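Local coordinates for protein NADH kinase POS5 (Saccharomyces cerevisiae, PDB 3AFO) that phosphorylates NADH, and with a twofold lower preference NAD(+), using ATP, and is a key source of the cellular reductant NADPH, at residues His177-Asp189 / Gln309-Glu322. Numbering follows the deposited sequence.
Sequences HRTRLECHLKKKD and QDLDVGDEIYVINE
The Tyr-318 ring meets the facing strand along its edge: His-184 O lies in the ring plane, 3.8 Å from Tyr-318 CD2, and Lys-186 CB borders the same plane. Tyr-318 O in turn sits at the edge of the His-184 ring, which Ile-320 CD1 approaches obliquely. Farther along, Glu-322 OE2 stands at the edge of the Arg-180 guanidinium. His-184 and Tyr-318 belong to an antiparallel strand pair, 181-186 with 316-321, in the beta sandwich of this NAD kinase family member, and Arg-180 and Glu-322 lie just beyond its end. Six backbone hydrogen bonds join Glu-182, His-184 and Lys-186 to Ile-320, Tyr-318 and Glu-316. On the other face, Cys-183, Leu-185, Ile-317 and Val-319 turn inward, toward the layer that includes strand 201-205. Leu-185 CD1 lies 3.6 Å from CD2 of Leu-311, whose strand belongs to that second layer; the two side chains run past each other in opposite directions.

In the Arg-180–Glu-322 salt bridge the guanidinium and carboxylate planes are 82° apart, and NH2 reaches OE2 from above the carboxylate at 2.8 Å. Phe-134 O and Thr-137 O hold the guanidinium too.

The type II turn 312-315 links the layers. Bends at chi2 (-71°) and chi3 curl Lys-187 back so that NZ meets Asp-315 OD2 on its syn side at 2.8 Å, while Asp-312 N reaches this oxygen from the opposite face at 2.9 Å. Asp-315 OD1 accepts a hydrogen bond from Lys-188 N at 2.8 Å, almost straight (178°). Without this carboxylate, as with an alanine here, both backbone N-H groups would probably lose their acceptor and Lys-187 NZ its close counter-charge. Beside the turn, one water donates to Lys-186 O at 2.7 Å and to Gly-314 O at 2.9 Å.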
loop_
_atom_site.group_PDB
_atom_site.type_symbol
_atom_site.label_atom_id
_atom_site.label_comp_id
_atom_site.label_asym_id
_atom_site.label_seq_id
_atom_site.Cartn_x
_atom_site.Cartn_y
_atom_site.Cartn_z
ATOM N N HIS A 177 25.659 -15.581 3.229
ATOM C CA HIS A 177 25.788 -15.469 1.788
ATOM C C HIS A 177 24.727 -14.533 1.212
ATOM O O HIS A 177 23.537 -14.669 1.509
ATOM C CB HIS A 177 25.705 -16.847 1.128
ATOM C CG HIS A 177 25.817 -16.795 -0.356
ATOM N ND1 HIS A 177 27.025 -16.638 -1.000
ATOM C CD2 HIS A 177 24.874 -16.844 -1.325
ATOM C CE1 HIS A 177 26.822 -16.614 -2.305
ATOM N NE2 HIS A 177 25.526 -16.728 -2.529
ATOM N N ARG A 178 25.171 -13.561 0.423
ATOM C CA ARG A 178 24.268 -12.648 -0.269
ATOM C C ARG A 178 24.542 -12.781 -1.749
ATOM O O ARG A 178 25.696 -12.722 -2.174
ATOM C CB ARG A 178 24.488 -11.199 0.172
ATOM C CG ARG A 178 24.291 -10.912 1.662
ATOM C CD ARG A 178 24.544 -9.417 1.933
ATOM N NE ARG A 178 24.428 -9.016 3.342
ATOM C CZ ARG A 178 23.275 -8.843 3.994
ATOM N NH1 ARG A 178 22.106 -9.080 3.395
ATOM N NH2 ARG A 178 23.291 -8.465 5.268
ATOM N N THR A 179 23.483 -12.954 -2.532
ATOM C CA THR A 179 23.602 -13.140 -3.975
ATOM C C THR A 179 23.794 -11.803 -4.691
ATOM O O THR A 179 23.513 -10.748 -4.124
ATOM C CB THR A 179 22.368 -13.874 -4.535
ATOM O OG1 THR A 179 22.496 -14.026 -5.954
ATOM C CG2 THR A 179 21.117 -13.090 -4.222
ATOM N N ARG A 180 24.287 -11.860 -5.928
ATOM C CA ARG A 180 24.523 -10.677 -6.749
ATOM C C ARG A 180 23.701 -10.750 -8.032
ATOM O O ARG A 180 23.509 -11.839 -8.591
ATOM C CB ARG A 180 25.996 -10.591 -7.155
ATOM C CG ARG A 180 26.954 -10.129 -6.073
ATOM C CD ARG A 180 28.318 -9.766 -6.675
ATOM N NE ARG A 180 29.025 -10.944 -7.182
ATOM C CZ ARG A 180 30.217 -10.917 -7.780
ATOM N NH1 ARG A 180 30.864 -9.766 -7.947
ATOM N NH2 ARG A 180 30.771 -12.050 -8.208
ATOM N N LEU A 181 23.242 -9.586 -8.493
ATOM C CA LEU A 181 22.633 -9.446 -9.812
ATOM C C LEU A 181 23.659 -8.948 -10.839
ATOM O O LEU A 181 24.659 -8.306 -10.489
ATOM C CB LEU A 181 21.446 -8.480 -9.775
ATOM C CG LEU A 181 20.187 -8.837 -8.979
ATOM C CD1 LEU A 181 19.167 -7.707 -9.075
ATOM C CD2 LEU A 181 19.574 -10.138 -9.456
ATOM N N GLU A 182 23.395 -9.259 -12.101
ATOM C CA GLU A 182 24.166 -8.728 -13.215
ATOM C C GLU A 182 23.260 -7.875 -14.070
ATOM O O GLU A 182 22.162 -8.302 -14.434
ATOM C CB GLU A 182 24.731 -9.858 -14.070
ATOM C CG GLU A 182 25.873 -10.608 -13.449
ATOM C CD GLU A 182 26.505 -11.593 -14.430
ATOM O OE1 GLU A 182 26.172 -11.561 -15.637
ATOM O OE2 GLU A 182 27.328 -12.407 -13.984
ATOM N N CYS A 183 23.705 -6.660 -14.362
ATOM C CA CYS A 183 23.026 -5.793 -15.313
ATOM C C CYS A 183 23.837 -5.754 -16.611
ATOM O O CYS A 183 25.022 -5.408 -16.596
ATOM C CB CYS A 183 22.875 -4.383 -14.740
ATOM S SG CYS A 183 22.148 -3.185 -15.864
ATOM N N HIS A 184 23.199 -6.122 -17.717
ATOM C CA HIS A 184 23.812 -6.037 -19.045
ATOM C C HIS A 184 23.148 -4.897 -19.806
ATOM O O HIS A 184 21.966 -4.984 -20.152
ATOM C CB HIS A 184 23.619 -7.352 -19.806
ATOM C CG HIS A 184 24.363 -8.511 -19.220
ATOM N ND1 HIS A 184 24.177 -8.942 -17.923
ATOM C CD2 HIS A 184 25.288 -9.337 -19.759
ATOM C CE1 HIS A 184 24.965 -9.975 -17.686
ATOM N NE2 HIS A 184 25.643 -10.238 -18.787
ATOM N N LEU A 185 23.883 -3.814 -20.037
ATOM C CA LEU A 185 23.350 -2.697 -20.817
ATOM C C LEU A 185 23.692 -2.845 -22.296
ATOM O O LEU A 185 24.864 -2.944 -22.661
ATOM C CB LEU A 185 23.845 -1.354 -20.272
ATOM C CG LEU A 185 23.535 -0.095 -21.098
ATOM C CD1 LEU A 185 22.042 0.213 -21.135
ATOM C CD2 LEU A 185 24.296 1.112 -20.571
ATOM N N LYS A 186 22.654 -2.869 -23.130
ATOM C CA LYS A 186 22.797 -2.928 -24.580
ATOM C C LYS A 186 22.247 -1.646 -25.180
ATOM O O LYS A 186 21.026 -1.461 -25.249
ATOM C CB LYS A 186 22.031 -4.126 -25.140
ATOM C CG LYS A 186 22.081 -4.268 -26.661
ATOM C CD LYS A 186 20.955 -5.179 -27.140
ATOM C CE LYS A 186 20.962 -5.369 -28.648
ATOM N NZ LYS A 186 19.563 -5.480 -29.175
ATOM N N LYS A 187 23.144 -0.761 -25.609
ATOM C CA LYS A 187 22.739 0.528 -26.189
ATOM C C LYS A 187 21.995 0.338 -27.520
ATOM O O LYS A 187 22.219 -0.640 -28.228
ATOM C CB LYS A 187 23.957 1.457 -26.376
ATOM C CG LYS A 187 24.734 1.844 -25.096
ATOM C CD LYS A 187 23.967 2.797 -24.178
ATOM C CE LYS A 187 23.824 4.187 -24.765
ATOM N NZ LYS A 187 23.077 5.079 -23.832
ATOM N N LYS A 188 21.075 1.253 -27.820
ATOM C CA LYS A 188 20.452 1.347 -29.142
ATOM C C LYS A 188 21.550 1.455 -30.190
ATOM O O LYS A 188 22.498 2.244 -30.017
ATOM C CB LYS A 188 19.595 2.610 -29.230
ATOM C CG LYS A 188 18.755 2.727 -30.490
ATOM C CD LYS A 188 18.221 4.150 -30.638
ATOM C CE LYS A 188 17.213 4.248 -31.770
ATOM N NZ LYS A 188 17.831 3.983 -33.095
ATOM N N ASP A 189 21.405 0.673 -31.260
ATOM C CA ASP A 189 22.353 0.640 -32.386
ATOM C C ASP A 189 23.674 -0.015 -31.996
ATOM O O ASP A 189 24.704 0.211 -32.628
ATOM C CB ASP A 189 22.606 2.046 -32.965
ATOM C CG ASP A 189 21.355 2.689 -33.522
ATOM O OD1 ASP A 189 20.371 1.965 -33.805
ATOM O OD2 ASP A 189 21.364 3.932 -33.690
ATOM N N GLN A 309 24.784 5.979 -16.299
ATOM C CA GLN A 309 24.548 6.542 -17.614
ATOM C C GLN A 309 23.132 7.039 -17.721
ATOM O O GLN A 309 22.207 6.492 -17.108
ATOM C CB GLN A 309 24.666 5.442 -18.650
ATOM C CG GLN A 309 25.973 5.384 -19.372
ATOM C CD GLN A 309 25.869 4.494 -20.576
ATOM O OE1 GLN A 309 26.638 3.551 -20.730
ATOM N NE2 GLN A 309 24.889 4.773 -21.433
ATOM N N ASP A 310 22.957 8.068 -18.527
ATOM C CA ASP A 310 21.645 8.396 -19.014
ATOM C C ASP A 310 21.406 7.506 -20.212
ATOM O O ASP A 310 22.329 7.233 -20.990
ATOM C CB ASP A 310 21.567 9.876 -19.337
ATOM C CG ASP A 310 21.805 10.722 -18.110
ATOM O OD1 ASP A 310 21.897 10.123 -17.015
ATOM O OD2 ASP A 310 21.904 11.959 -18.222
ATOM N N LEU A 311 20.186 6.991 -20.307
ATOM C CA LEU A 311 19.807 6.089 -21.379
ATOM C C LEU A 311 18.824 6.772 -22.309
ATOM O O LEU A 311 18.112 7.705 -21.913
ATOM C CB LEU A 311 19.204 4.787 -20.833
ATOM C CG LEU A 311 20.024 3.893 -19.897
ATOM C CD1 LEU A 311 19.307 2.548 -19.692
ATOM C CD2 LEU A 311 21.453 3.682 -20.395
ATOM N N ASP A 312 18.804 6.292 -23.548
ATOM C CA ASP A 312 17.949 6.813 -24.603
ATOM C C ASP A 312 16.874 5.793 -24.960
ATOM O O ASP A 312 17.021 4.599 -24.696
ATOM C CB ASP A 312 18.792 7.135 -25.854
ATOM C CG ASP A 312 20.065 7.911 -25.519
ATOM O OD1 ASP A 312 19.989 8.879 -24.732
ATOM O OD2 ASP A 312 21.142 7.550 -26.030
ATOM N N VAL A 313 15.794 6.277 -25.561
ATOM C CA VAL A 313 14.772 5.415 -26.145
ATOM C C VAL A 313 15.444 4.395 -27.063
ATOM O O VAL A 313 16.244 4.765 -27.931
ATOM C CB VAL A 313 13.731 6.260 -26.929
ATOM C CG1 VAL A 313 12.834 5.380 -27.796
ATOM C CG2 VAL A 313 12.900 7.102 -25.971
ATOM N N GLY A 314 15.137 3.116 -26.845
ATOM C CA GLY A 314 15.715 2.027 -27.616
ATOM C C GLY A 314 16.804 1.240 -26.907
ATOM O O GLY A 314 17.078 0.100 -27.286
ATOM N N ASP A 315 17.438 1.840 -25.897
ATOM C CA ASP A 315 18.396 1.129 -25.054
ATOM C C ASP A 315 17.647 0.014 -24.303
ATOM O O ASP A 315 16.440 0.120 -24.077
ATOM C CB ASP A 315 19.049 2.080 -24.034
ATOM C CG ASP A 315 19.992 3.120 -24.676
ATOM O OD1 ASP A 315 20.246 3.073 -25.898
ATOM O OD2 ASP A 315 20.470 4.010 -23.941
ATOM N N GLU A 316 18.353 -1.054 -23.943
ATOM C CA GLU A 316 17.784 -2.110 -23.095
ATOM C C GLU A 316 18.763 -2.499 -22.021
ATOM O O GLU A 316 19.988 -2.475 -22.246
ATOM C CB GLU A 316 17.501 -3.390 -23.878
ATOM C CG GLU A 316 16.659 -3.275 -25.116
ATOM C CD GLU A 316 16.702 -4.567 -25.910
ATOM O OE1 GLU A 316 17.742 -5.255 -25.863
ATOM O OE2 GLU A 316 15.710 -4.905 -26.581
ATOM N N ILE A 317 18.230 -2.891 -20.866
ATOM C CA ILE A 317 19.017 -3.618 -19.881
ATOM C C ILE A 317 18.514 -5.051 -19.751
ATOM O O ILE A 317 17.315 -5.299 -19.845
ATOM C CB ILE A 317 19.074 -2.914 -18.482
ATOM C CG1 ILE A 317 17.666 -2.668 -17.903
ATOM C CG2 ILE A 317 19.860 -1.592 -18.577
ATOM C CD1 ILE A 317 17.673 -2.244 -16.412
ATOM N N TYR A 318 19.455 -5.978 -19.562
ATOM C CA TYR A 318 19.171 -7.373 -19.256
ATOM C C TYR A 318 19.634 -7.624 -17.833
ATOM O O TYR A 318 20.753 -7.254 -17.465
ATOM C CB TYR A 318 19.925 -8.316 -20.196
ATOM C CG TYR A 318 19.505 -8.234 -21.638
ATOM C CD1 TYR A 318 18.742 -9.246 -22.222
ATOM C CD2 TYR A 318 19.874 -7.139 -22.427
ATOM C CE1 TYR A 318 18.356 -9.167 -23.568
ATOM C CE2 TYR A 318 19.501 -7.056 -23.768
ATOM C CZ TYR A 318 18.746 -8.069 -24.329
ATOM O OH TYR A 318 18.371 -7.956 -25.645
ATOM N N VAL A 319 18.771 -8.224 -17.020
ATOM C CA VAL A 319 19.100 -8.446 -15.621
ATOM C C VAL A 319 18.905 -9.904 -15.268
ATOM O O VAL A 319 17.835 -10.480 -15.507
ATOM C CB VAL A 319 18.279 -7.526 -14.674
ATOM C CG1 VAL A 319 18.567 -7.868 -13.221
ATOM C CG2 VAL A 319 18.606 -6.053 -14.929
ATOM N N ILE A 320 19.955 -10.499 -14.714
ATOM C CA ILE A 320 19.942 -11.891 -14.302
ATOM C C ILE A 320 20.692 -12.001 -12.979
ATOM O O ILE A 320 21.469 -11.117 -12.613
ATOM C CB ILE A 320 20.641 -12.845 -15.352
ATOM C CG1 ILE A 320 22.073 -12.378 -15.690
ATOM C CG2 ILE A 320 19.799 -13.015 -16.624
ATOM C CD1 ILE A 320 22.960 -13.465 -16.380
ATOM N N ASN A 321 20.461 -13.101 -12.270
ATOM C CA ASN A 321 21.277 -13.467 -11.130
ATOM C C ASN A 321 22.639 -13.942 -11.629
ATOM O O ASN A 321 22.741 -14.474 -12.740
ATOM C CB ASN A 321 20.597 -14.597 -10.355
ATOM C CG ASN A 321 21.097 -14.710 -8.934
ATOM O OD1 ASN A 321 21.429 -15.799 -8.465
ATOM N ND2 ASN A 321 21.157 -13.583 -8.241
ATOM N N GLU A 322 23.677 -13.733 -10.821
ATOM C CA GLU A 322 25.030 -14.216 -11.123
ATOM C C GLU A 322 25.058 -15.708 -11.516
ATOM O O GLU A 322 25.713 -16.106 -12.495
ATOM C CB GLU A 322 25.928 -13.969 -9.917
ATOM C CG GLU A 322 27.401 -14.074 -10.209
ATOM C CD GLU A 322 28.240 -14.087 -8.952
ATOM O OE1 GLU A 322 27.694 -13.778 -7.862
ATOM O OE2 GLU A 322 29.448 -14.404 -9.060
HETATM O O HOH W 1 25.512 -14.526 -6.512
HETATM O O HOH W 2 19.254 -1.767 -27.293
HETATM O O HOH W 3 22.938 7.766 -24.025
#